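Long-range contacts in ecto-NAD+ glycohydrolase (CD38 molecule) (Bos taurus, PDB 3GC6), which belongs to the ADP-ribosyl cyclase family as a CD38-type ectoenzyme, a disulfide-rich glycoprotein that joins a mainly helical part to a parallel-sheet part: residues A18-I23 with L118-E123; R27-T32 with R42-I47; R192-L197 with G227-F232. The protein carries 1 engineered substitution. All coordinates share one frame; numbering follows the deposited sequence. Where two conformers were deposited one is given.

Contact 1: residues A18-I23 with L118-E123; sequences ADFQKI and LRWCGE
Phe20 rests its ring against the indole of Trp120, and one end of the phenyl ring does most of the touching. Phe20 CE1 lies 3.6 Å from Trp120 CE3. Phe20 CZ stands above one face of the indole, offset toward its rim. In return, Trp120 CB sits over a face of the phenyl ring, 4.2 Å from its centroid, and makes a CH-pi contact. The phenyl plane and that of the five-membered indole ring meet obliquely, at 39°. The Phe20 side chain leaves the helix start with CG opposite the backbone N (chi1 179°), and this carries the ring over to the loop 118-123.

Leu118 packs beside this pair. Its CD1 branch is shared: it meets Phe20 CE1 at 3.7 Å and Ile23 CG2 at 3.8 Å. The Leu118 and Ile23 side chains run alongside one another from opposing directions. The carbonyl O of Arg119 also approaches the phenyl ring, 3.9 Å from Phe20 CD1.

The second shell fixes these groups. Asp19 is the N-cap residue of helix 20-35, and its carbonyl O accepts from Ile23 N at 3.0 Å. The first helical turn thus puts Phe20 and Ile23 on the side facing the loop. On the other segment, Trp120 NE1 bonds to Tyr68 OH, and Cys121 is held by its disulfide to Cys134. Arg119 is tied by its backbone to Thr17, just ahead of the helix.

The whole is an aromatic cluster between helices. Phe51 of helix 44-55 meets both Phe20 and Trp120 edge-to-face, and Phe149 of helix 145-159 meets Trp120 in the same way. The contact therefore seats the loop after helix 110-115 on the start of helix 20-35, with helices 44-55 and 145-159 packed around it.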
loop_
_atom_site.group_PDB
_atom_site.type_symbol
_atom_site.label_atom_id
_atom_site.label_comp_id
_atom_site.label_asym_id
_atom_site.label_seq_id
_atom_site.Cartn_x
_atom_site.Cartn_y
_atom_site.Cartn_z
ATOM N N ALA A 18 1.921 19.830 -15.602
ATOM C CA ALA A 18 1.032 19.093 -16.484
ATOM C C ALA A 18 0.805 17.683 -15.937
ATOM O O ALA A 18 1.734 17.068 -15.393
ATOM C CB ALA A 18 1.618 19.025 -17.918
ATOM N N ASP A 19 -0.417 17.165 -16.077
ATOM C CA ASP A 19 -0.749 15.800 -15.632
ATOM C C ASP A 19 -0.494 15.565 -14.151
ATOM O O ASP A 19 -0.109 14.472 -13.730
ATOM C CB ASP A 19 -0.023 14.786 -16.494
ATOM C CG ASP A 19 -0.634 14.748 -17.886
ATOM O OD1 ASP A 19 -1.787 14.308 -17.994
ATOM O OD2 ASP A 19 -0.009 15.227 -18.817
ATOM N N PHE A 20 -0.735 16.615 -13.374
ATOM C CA PHE A 20 -0.567 16.560 -11.915
ATOM C C PHE A 20 -1.250 15.358 -11.302
ATOM O O PHE A 20 -0.670 14.664 -10.448
ATOM C CB PHE A 20 -1.184 17.847 -11.337
ATOM C CG PHE A 20 -1.122 17.948 -9.843
ATOM C CD1 PHE A 20 0.049 18.362 -9.200
ATOM C CD2 PHE A 20 -2.240 17.651 -9.094
ATOM C CE1 PHE A 20 0.076 18.475 -7.793
ATOM C CE2 PHE A 20 -2.218 17.773 -7.714
ATOM C CZ PHE A 20 -1.047 18.159 -7.078
ATOM N N GLN A 21 -2.472 15.078 -11.733
ATOM C CA GLN A 21 -3.241 13.993 -11.143
ATOM C C GLN A 21 -2.599 12.633 -11.380
ATOM O O GLN A 21 -2.656 11.767 -10.512
ATOM C CB GLN A 21 -4.664 13.996 -11.695
ATOM C CG GLN A 21 -5.367 15.325 -11.507
ATOM C CD GLN A 21 -5.342 16.213 -12.724
ATOM O OE1 GLN A 21 -4.329 16.334 -13.425
ATOM N NE2 GLN A 21 -6.482 16.868 -12.985
ATOM N N LYS A 22 -2.008 12.442 -12.558
ATOM C CA LYS A 22 -1.303 11.193 -12.865
ATOM C C LYS A 22 -0.065 11.086 -11.985
ATOM O O LYS A 22 0.243 10.010 -11.440
ATOM C CB LYS A 22 -0.889 11.120 -14.326
ATOM C CG LYS A 22 -0.134 9.807 -14.645
ATOM C CD LYS A 22 0.365 9.781 -16.062
ATOM C CE LYS A 22 1.684 10.475 -16.193
ATOM N NZ LYS A 22 2.377 9.986 -17.409
ATOM N N ILE A 23 0.645 12.205 -11.846
ATOM C CA ILE A 23 1.874 12.193 -11.081
ATOM C C ILE A 23 1.579 11.854 -9.619
ATOM O O ILE A 23 2.278 11.032 -9.015
ATOM C CB ILE A 23 2.604 13.547 -11.180
ATOM C CG1 ILE A 23 3.059 13.769 -12.625
ATOM C CG2 ILE A 23 3.793 13.607 -10.224
ATOM C CD1 ILE A 23 3.457 15.208 -12.931
ATOM N N LEU A 118 6.453 19.834 -7.502
ATOM C CA LEU A 118 5.270 20.126 -8.311
ATOM C C LEU A 118 4.715 21.535 -8.051
ATOM O O LEU A 118 5.038 22.191 -7.036
ATOM C CB LEU A 118 4.153 19.114 -8.070
ATOM C CG LEU A 118 4.572 17.647 -8.140
ATOM C CD1 LEU A 118 3.348 16.717 -8.017
ATOM C CD2 LEU A 118 5.311 17.384 -9.463
ATOM N N ARG A 119 3.886 21.980 -8.997
ATOM C CA ARG A 119 3.150 23.237 -8.911
ATOM C C ARG A 119 1.679 22.923 -9.114
ATOM O O ARG A 119 1.331 22.025 -9.877
ATOM C CB ARG A 119 3.623 24.192 -10.014
ATOM C CG ARG A 119 5.114 24.492 -9.977
ATOM C CD ARG A 119 5.469 25.167 -8.673
ATOM N NE ARG A 119 6.875 25.544 -8.564
ATOM C CZ ARG A 119 7.377 26.688 -9.012
ATOM N NH1 ARG A 119 6.586 27.572 -9.613
ATOM N NH2 ARG A 119 8.671 26.950 -8.858
ATOM N N TRP A 120 0.807 23.657 -8.426
ATOM C CA TRP A 120 -0.598 23.501 -8.693
ATOM C C TRP A 120 -1.392 24.684 -8.229
ATOM O O TRP A 120 -1.017 25.393 -7.283
ATOM C CB TRP A 120 -1.136 22.236 -8.026
ATOM C CG TRP A 120 -1.053 22.248 -6.480
ATOM C CD1 TRP A 120 -2.014 22.648 -5.611
ATOM C CD2 TRP A 120 0.068 21.835 -5.679
ATOM N NE1 TRP A 120 -1.586 22.503 -4.296
ATOM C CE2 TRP A 120 -0.304 22.005 -4.319
ATOM C CE3 TRP A 120 1.345 21.351 -5.975
ATOM C CZ2 TRP A 120 0.546 21.693 -3.269
ATOM C CZ3 TRP A 120 2.189 21.024 -4.928
ATOM C CH2 TRP A 120 1.783 21.190 -3.593
ATOM N N CYS A 121 -2.479 24.903 -8.943
ATOM C CA CYS A 121 -3.493 25.885 -8.549
ATOM C C CYS A 121 -4.734 25.619 -9.396
ATOM O O CYS A 121 -4.643 24.964 -10.449
ATOM C CB CYS A 121 -2.979 27.329 -8.717
ATOM S SG CYS A 121 -2.675 27.878 -10.462
ATOM N N GLY A 122 -5.872 26.129 -8.934
ATOM C CA GLY A 122 -7.119 26.003 -9.673
ATOM C C GLY A 122 -7.644 27.351 -10.123
ATOM O O GLY A 122 -6.949 28.366 -10.059
ATOM N N GLU A 123 -8.905 27.357 -10.547
ATOM C CA GLU A 123 -9.514 28.550 -11.121
ATOM C C GLU A 123 -10.993 28.468 -10.728
ATOM O O GLU A 123 -11.596 27.422 -10.875
ATOM C CB GLU A 123 -9.335 28.498 -12.644
ATOM C CG GLU A 123 -10.190 29.496 -13.426
ATOM C CD GLU A 123 -9.641 30.902 -13.438
ATOM O OE1 GLU A 123 -8.652 31.219 -12.731
ATOM O OE2 GLU A 123 -10.226 31.724 -14.176
#

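Contact 2: residues R27-T32 with R42-I47; sequences RCDTYT and RNCQAI. With SO4 (sulfate ion), chain E; SO4 (sulfate ion), chain I.
Asp29 turns one oxygen of its flat carboxylate to the cystine: Asp29 OD1 lies 3.8 Å from Cys44 CB. Its other oxygen, OD2, accepts a hydrogen bond from Asn43 ND2 of the second subunit. The carbonyl plane of Cys28 is used on opposite faces, by Thr32 N and by Thr32 OG1, the latter at 2.9 Å from Cys28 O. The amide of Asn43 is met from above its plane, where Ala46 N donates to Asn43 OD1 and caps helix 44-55. That bond is nearly straight at the hydrogen, 168°.

The link itself is the disulfide, with Cys28 SG and Cys44 SG 2.1 Å apart. Its C-S-S-C torsion of -80° makes it left-handed and close to the relaxed value. Cys28 SG stands opposite its backbone N (chi1 -165°), which points it across to helix 44-55.

Apolar groups cover the bridge. The methyl CG2 of Thr32 comes within 3.9 Å of Cys44 SG and 4.2 Å of Arg42 CB. Ile47 CD1 approaches Cys28 SG at 4.2 Å. Away from the bridge, Gln45 NE2 donates to a sulfate ion, probably from the crystallisation liquor, which also bonds to Gln45 and Arg48 of the second subunit.

The edge of the contact belongs to the subunit interface: Arg42 N bonds to Gln33 of the second subunit, and Gln45 OE1 to its Gln25. The chemistry implies a fixed join. A buried covalent bond locks the two helices together beside polar groups that bond to the second subunit, and neither cysteine keeps a thiol.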
loop_
_atom_site.group_PDB
_atom_site.type_symbol
_atom_site.label_atom_id
_atom_site.label_comp_id
_atom_site.label_asym_id
_atom_site.label_seq_id
_atom_site.Cartn_x
_atom_site.Cartn_y
_atom_site.Cartn_z
ATOM N N ARG A 27 3.005 8.526 -7.798
ATOM C CA ARG A 27 3.891 8.691 -6.640
ATOM C C ARG A 27 3.304 8.031 -5.393
ATOM O O ARG A 27 4.035 7.453 -4.581
ATOM C CB ARG A 27 4.182 10.177 -6.398
ATOM C CG ARG A 27 5.109 10.761 -7.439
ATOM C CD ARG A 27 5.390 12.224 -7.138
ATOM N NE ARG A 27 6.389 12.780 -8.050
ATOM C CZ ARG A 27 6.931 13.993 -7.921
ATOM N NH1 ARG A 27 6.546 14.804 -6.945
ATOM N NH2 ARG A 27 7.875 14.381 -8.795
ATOM N N CYS A 28 1.997 8.115 -5.223
ATOM C CA CYS A 28 1.380 7.526 -4.041
ATOM C C CYS A 28 1.535 5.998 -4.052
ATOM O O CYS A 28 1.898 5.391 -3.037
ATOM C CB CYS A 28 -0.085 7.913 -3.965
ATOM S SG CYS A 28 -0.811 7.597 -2.364
ATOM N N ASP A 29 1.299 5.387 -5.205
ATOM C CA ASP A 29 1.503 3.924 -5.299
ATOM C C ASP A 29 2.959 3.560 -5.059
ATOM O O ASP A 29 3.275 2.604 -4.335
ATOM C CB ASP A 29 1.059 3.417 -6.673
ATOM C CG ASP A 29 -0.467 3.431 -6.848
ATOM O OD1 ASP A 29 -1.201 3.453 -5.841
ATOM O OD2 ASP A 29 -0.940 3.408 -8.018
ATOM N N THR A 30 3.876 4.293 -5.692
ATOM C CA THR A 30 5.290 4.040 -5.488
ATOM C C THR A 30 5.672 4.158 -4.012
ATOM O O THR A 30 6.354 3.300 -3.430
ATOM C CB THR A 30 6.114 5.006 -6.362
ATOM O OG1 THR A 30 5.858 4.664 -7.730
ATOM C CG2 THR A 30 7.617 4.894 -6.034
ATOM N N TYR A 31 5.228 5.233 -3.389
ATOM C CA TYR A 31 5.596 5.455 -2.009
ATOM C C TYR A 31 5.072 4.362 -1.063
ATOM O O TYR A 31 5.841 3.786 -0.274
ATOM C CB TYR A 31 5.088 6.824 -1.557
ATOM C CG TYR A 31 5.562 7.207 -0.157
ATOM C CD1 TYR A 31 6.727 7.957 0.014
ATOM C CD2 TYR A 31 4.854 6.790 0.979
ATOM C CE1 TYR A 31 7.209 8.308 1.291
ATOM C CE2 TYR A 31 5.316 7.136 2.275
ATOM C CZ TYR A 31 6.495 7.907 2.414
ATOM O OH TYR A 31 6.939 8.297 3.671
ATOM N N THR A 32 3.775 4.080 -1.162
ATOM C CA THR A 32 3.127 3.205 -0.195
ATOM C C THR A 32 3.517 1.754 -0.384
ATOM O O THR A 32 3.393 0.967 0.565
ATOM C CB THR A 32 1.615 3.300 -0.265
ATOM O OG1 THR A 32 1.197 3.000 -1.607
ATOM C CG2 THR A 32 1.140 4.718 0.106
ATOM N N ARG A 42 -2.666 2.962 3.242
ATOM C CA ARG A 42 -3.197 4.302 2.940
ATOM C C ARG A 42 -3.979 4.159 1.640
ATOM O O ARG A 42 -3.601 3.371 0.783
ATOM C CB ARG A 42 -2.045 5.296 2.762
ATOM C CG ARG A 42 -1.130 5.440 3.996
ATOM C CD ARG A 42 -1.636 6.442 5.039
ATOM N NE ARG A 42 -0.894 6.247 6.293
ATOM C CZ ARG A 42 -1.334 6.613 7.490
ATOM N NH1 ARG A 42 -0.605 6.381 8.572
ATOM N NH2 ARG A 42 -2.498 7.227 7.607
ATOM N N ASN A 43 -5.082 4.880 1.480
ATOM C CA ASN A 43 -5.904 4.692 0.283
ATOM C C ASN A 43 -5.481 5.761 -0.721
ATOM O O ASN A 43 -5.830 6.928 -0.567
ATOM C CB ASN A 43 -7.398 4.847 0.643
ATOM C CG ASN A 43 -8.325 4.791 -0.557
ATOM O OD1 ASN A 43 -7.923 4.897 -1.726
ATOM N ND2 ASN A 43 -9.616 4.635 -0.262
ATOM N N CYS A 44 -4.702 5.388 -1.727
ATOM C CA CYS A 44 -4.158 6.408 -2.633
ATOM C C CYS A 44 -5.194 7.117 -3.503
ATOM O O CYS A 44 -5.004 8.269 -3.884
ATOM C CB CYS A 44 -3.039 5.861 -3.508
ATOM S SG CYS A 44 -1.484 5.643 -2.604
ATOM N N GLN A 45 -6.269 6.413 -3.868
ATOM C CA GLN A 45 -7.354 7.051 -4.598
ATOM C C GLN A 45 -7.944 8.160 -3.740
ATOM O O GLN A 45 -8.166 9.279 -4.220
ATOM C CB GLN A 45 -8.458 6.045 -4.982
ATOM C CG GLN A 45 -9.639 6.726 -5.707
ATOM C CD GLN A 45 -10.742 5.771 -6.111
ATOM O OE1 GLN A 45 -10.644 4.563 -5.899
ATOM N NE2 GLN A 45 -11.811 6.317 -6.715
ATOM N N ALA A 46 -8.216 7.851 -2.476
ATOM C CA ALA A 46 -8.789 8.842 -1.569
ATOM C C ALA A 46 -7.836 10.019 -1.342
ATOM O O ALA A 46 -8.265 11.172 -1.255
ATOM C CB ALA A 46 -9.216 8.235 -0.232
ATOM N N ILE A 47 -6.543 9.720 -1.185
ATOM C CA ILE A 47 -5.535 10.787 -1.015
ATOM C C ILE A 47 -5.498 11.734 -2.227
ATOM O O ILE A 47 -5.502 12.978 -2.075
ATOM C CB ILE A 47 -4.148 10.172 -0.692
ATOM C CG1 ILE A 47 -4.164 9.664 0.750
ATOM C CG2 ILE A 47 -3.059 11.213 -0.844
ATOM C CD1 ILE A 47 -3.028 8.643 1.057
HETATM S S SO4 E . 6.772 1.762 -8.850
HETATM O O1 SO4 E . 7.041 1.865 -7.418
HETATM O O2 SO4 E . 6.742 0.346 -9.240
HETATM O O3 SO4 E . 5.487 2.395 -9.144
HETATM O O4 SO4 E . 7.831 2.448 -9.594
HETATM S S SO4 I . -14.017 4.911 -9.640
HETATM O O1 SO4 I . -14.076 5.193 -8.205
HETATM O O2 SO4 I . -15.251 4.244 -10.055
HETATM O O3 SO4 I . -13.857 6.140 -10.416
HETATM O O4 SO4 I . -12.877 4.032 -9.890
#

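Contact 3: residues R192-L197 with G227-F232; sequences RPQVEL and GRNVKF
Val230 and Val195 meet where two parallel strands begin, in the beta-alpha-beta unit of strand 196-203, helix 216-227 and strand 231-239. Val230 CB lies 3.7 Å from Val195 O. One branch, Val230 CG1, comes to 3.4 Å from the same oxygen and also touches Leu197 CB. The other branch, Val230 CG2, meets Val195 CG2 at 3.8 Å and Arg192 O at 3.7 Å. The two valine side chains run alongside each other in a common direction.

Before the strands pair, a turn faces a helix end. Arg192 to Val195 form a type II turn, and Asn229 closes the helix in a Schellman motif. Pro193 CG packs over one face of the Arg228 guanidinium, whose NH2 bonds to Leu191 O. Across the contact, Gln194 N makes two weak bonds, to Arg228 O and Asn229 O. A water joins Gln194 NE2 to Asn229 ND2, the second bond being weak.

Farther along, Leu197 CD2 touches the edge of the Phe232 ring, 3.5 Å from CE1. Lys231 N reaches Val195 O only weakly, and a water bridges the two. The next bond is short and straight: Leu197 N donates to Lys231 O at 2.8 Å, with 172° at the hydrogen.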
loop_
_atom_site.group_PDB
_atom_site.type_symbol
_atom_site.label_atom_id
_atom_site.label_comp_id
_atom_site.label_asym_id
_atom_site.label_seq_id
_atom_site.Cartn_x
_atom_site.Cartn_y
_atom_site.Cartn_z
ATOM N N ARG A 192 7.813 20.407 18.641
ATOM C CA ARG A 192 7.260 19.871 19.885
ATOM C C ARG A 192 8.201 20.210 21.033
ATOM O O ARG A 192 9.419 19.991 20.935
ATOM C CB ARG A 192 7.106 18.346 19.803
ATOM C CG ARG A 192 6.390 17.792 21.027
ATOM C CD ARG A 192 6.595 16.284 21.149
ATOM N NE ARG A 192 6.096 15.509 20.025
ATOM C CZ ARG A 192 4.868 14.955 19.981
ATOM N NH1 ARG A 192 3.989 15.171 20.949
ATOM N NH2 ARG A 192 4.503 14.224 18.935
ATOM N N PRO A 193 7.645 20.774 22.122
ATOM C CA PRO A 193 8.576 21.094 23.214
ATOM C C PRO A 193 9.338 19.863 23.718
ATOM O O PRO A 193 8.824 18.738 23.688
ATOM C CB PRO A 193 7.667 21.675 24.300
ATOM C CG PRO A 193 6.528 22.248 23.518
ATOM C CD PRO A 193 6.279 21.231 22.400
ATOM N N GLN A 194 10.552 20.112 24.216
ATOM C CA GLN A 194 11.381 19.086 24.878
ATOM C C GLN A 194 11.968 17.999 23.977
ATOM O O GLN A 194 12.589 17.056 24.473
ATOM C CB GLN A 194 10.640 18.455 26.061
ATOM C CG GLN A 194 10.358 19.485 27.130
ATOM C CD GLN A 194 9.667 18.916 28.362
ATOM O OE1 GLN A 194 10.043 17.857 28.848
ATOM N NE2 GLN A 194 8.674 19.616 28.864
ATOM N N VAL A 195 11.795 18.126 22.662
ATOM C CA VAL A 195 12.679 17.347 21.779
ATOM C C VAL A 195 14.123 17.879 21.932
ATOM O O VAL A 195 14.350 18.883 22.614
ATOM C CB VAL A 195 12.216 17.345 20.296
ATOM C CG1 VAL A 195 10.764 16.913 20.205
ATOM C CG2 VAL A 195 12.397 18.707 19.665
ATOM N N GLU A 196 15.086 17.182 21.327
ATOM C CA GLU A 196 16.457 17.665 21.305
ATOM C C GLU A 196 16.812 17.904 19.860
ATOM O O GLU A 196 16.439 17.108 18.969
ATOM C CB GLU A 196 17.443 16.673 21.933
ATOM C CG GLU A 196 17.014 16.274 23.348
ATOM C CD GLU A 196 18.101 15.591 24.137
ATOM O OE1 GLU A 196 19.215 15.420 23.595
ATOM O OE2 GLU A 196 17.822 15.243 25.312
ATOM N N LEU A 197 17.494 19.003 19.598
ATOM C CA LEU A 197 17.808 19.327 18.214
ATOM C C LEU A 197 19.303 19.461 18.026
ATOM O O LEU A 197 19.984 20.179 18.796
ATOM C CB LEU A 197 17.091 20.627 17.805
ATOM C CG LEU A 197 17.244 21.083 16.348
ATOM C CD1 LEU A 197 15.979 21.861 15.902
ATOM C CD2 LEU A 197 18.501 21.917 16.159
ATOM N N GLY A 227 12.915 28.973 23.890
ATOM C CA GLY A 227 11.471 29.241 24.074
ATOM C C GLY A 227 10.627 27.973 24.036
ATOM O O GLY A 227 9.589 27.909 24.709
ATOM N N ARG A 228 11.063 26.983 23.247
ATOM C CA ARG A 228 10.342 25.706 23.106
ATOM C C ARG A 228 10.842 24.673 24.118
ATOM O O ARG A 228 10.419 23.514 24.069
ATOM C CB ARG A 228 10.537 25.095 21.702
ATOM C CG ARG A 228 10.247 25.996 20.482
ATOM C CD ARG A 228 8.806 26.429 20.393
ATOM N NE ARG A 228 7.883 25.306 20.219
ATOM C CZ ARG A 228 6.585 25.359 20.484
ATOM N NH1 ARG A 228 6.039 26.491 20.939
ATOM N NH2 ARG A 228 5.823 24.286 20.288
ATOM N N ASN A 229 11.744 25.062 25.023
ATOM C CA ASN A 229 12.393 24.102 25.914
ATOM C C ASN A 229 13.005 22.926 25.156
ATOM O O ASN A 229 12.872 21.778 25.554
ATOM C CB ASN A 229 11.389 23.582 26.963
ATOM C CG ASN A 229 12.059 22.985 28.180
ATOM O OD1 ASN A 229 13.282 23.068 28.350
ATOM N ND2 ASN A 229 11.248 22.374 29.058
ATOM N N VAL A 230 13.695 23.245 24.064
ATOM C CA VAL A 230 14.352 22.245 23.233
ATOM C C VAL A 230 15.866 22.365 23.404
ATOM O O VAL A 230 16.442 23.418 23.133
ATOM C CB VAL A 230 13.935 22.466 21.766
ATOM C CG1 VAL A 230 14.875 21.749 20.805
ATOM C CG2 VAL A 230 12.500 22.016 21.546
ATOM N N LYS A 231 16.511 21.290 23.859
ATOM C CA LYS A 231 17.966 21.255 24.019
ATOM C C LYS A 231 18.591 21.404 22.636
ATOM O O LYS A 231 18.100 20.825 21.677
ATOM C CB LYS A 231 18.410 19.924 24.621
ATOM C CG LYS A 231 19.921 19.729 24.679
ATOM C CD LYS A 231 20.345 18.837 25.871
ATOM C CE LYS A 231 21.772 18.262 25.686
ATOM N NZ LYS A 231 22.702 19.160 24.933
ATOM N N PHE A 232 19.677 22.161 22.547
ATOM C CA PHE A 232 20.287 22.472 21.255
ATOM C C PHE A 232 21.764 22.140 21.276
ATOM O O PHE A 232 22.493 22.582 22.182
ATOM C CB PHE A 232 20.077 23.969 20.968
ATOM C CG PHE A 232 20.637 24.445 19.665
ATOM C CD1 PHE A 232 20.426 23.733 18.497
ATOM C CD2 PHE A 232 21.339 25.635 19.599
ATOM C CE1 PHE A 232 20.919 24.208 17.267
ATOM C CE2 PHE A 232 21.860 26.105 18.384
ATOM C CZ PHE A 232 21.643 25.410 17.225
HETATM O O HOH W 1 8.024 22.154 28.153
HETATM O O HOH W 2 15.196 19.059 25.273
#

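Overall arrangement
Contacts 1 and 2 are neighbours and share helix 20-35. Their centres are 16 Å apart, and they touch where Leu118 CG packs on Arg27 NH1. Contact 2 is the more local, and both its segments fall between those of contact 1 in the chain. Contact 3 follows later, after contact 1 has closed. It lies at the start of two strands of the parallel sheet, its centre about 37 Å from that of contact 1, across the chain's centre, and about 33 Å from that of contact 2. The first two both tie helix 20-35 to its surroundings: contact 1 to the loop after helix 110-115, contact 2 to helix 44-55 beside the second subunit. Contact 3 joins the sheet's last two strands.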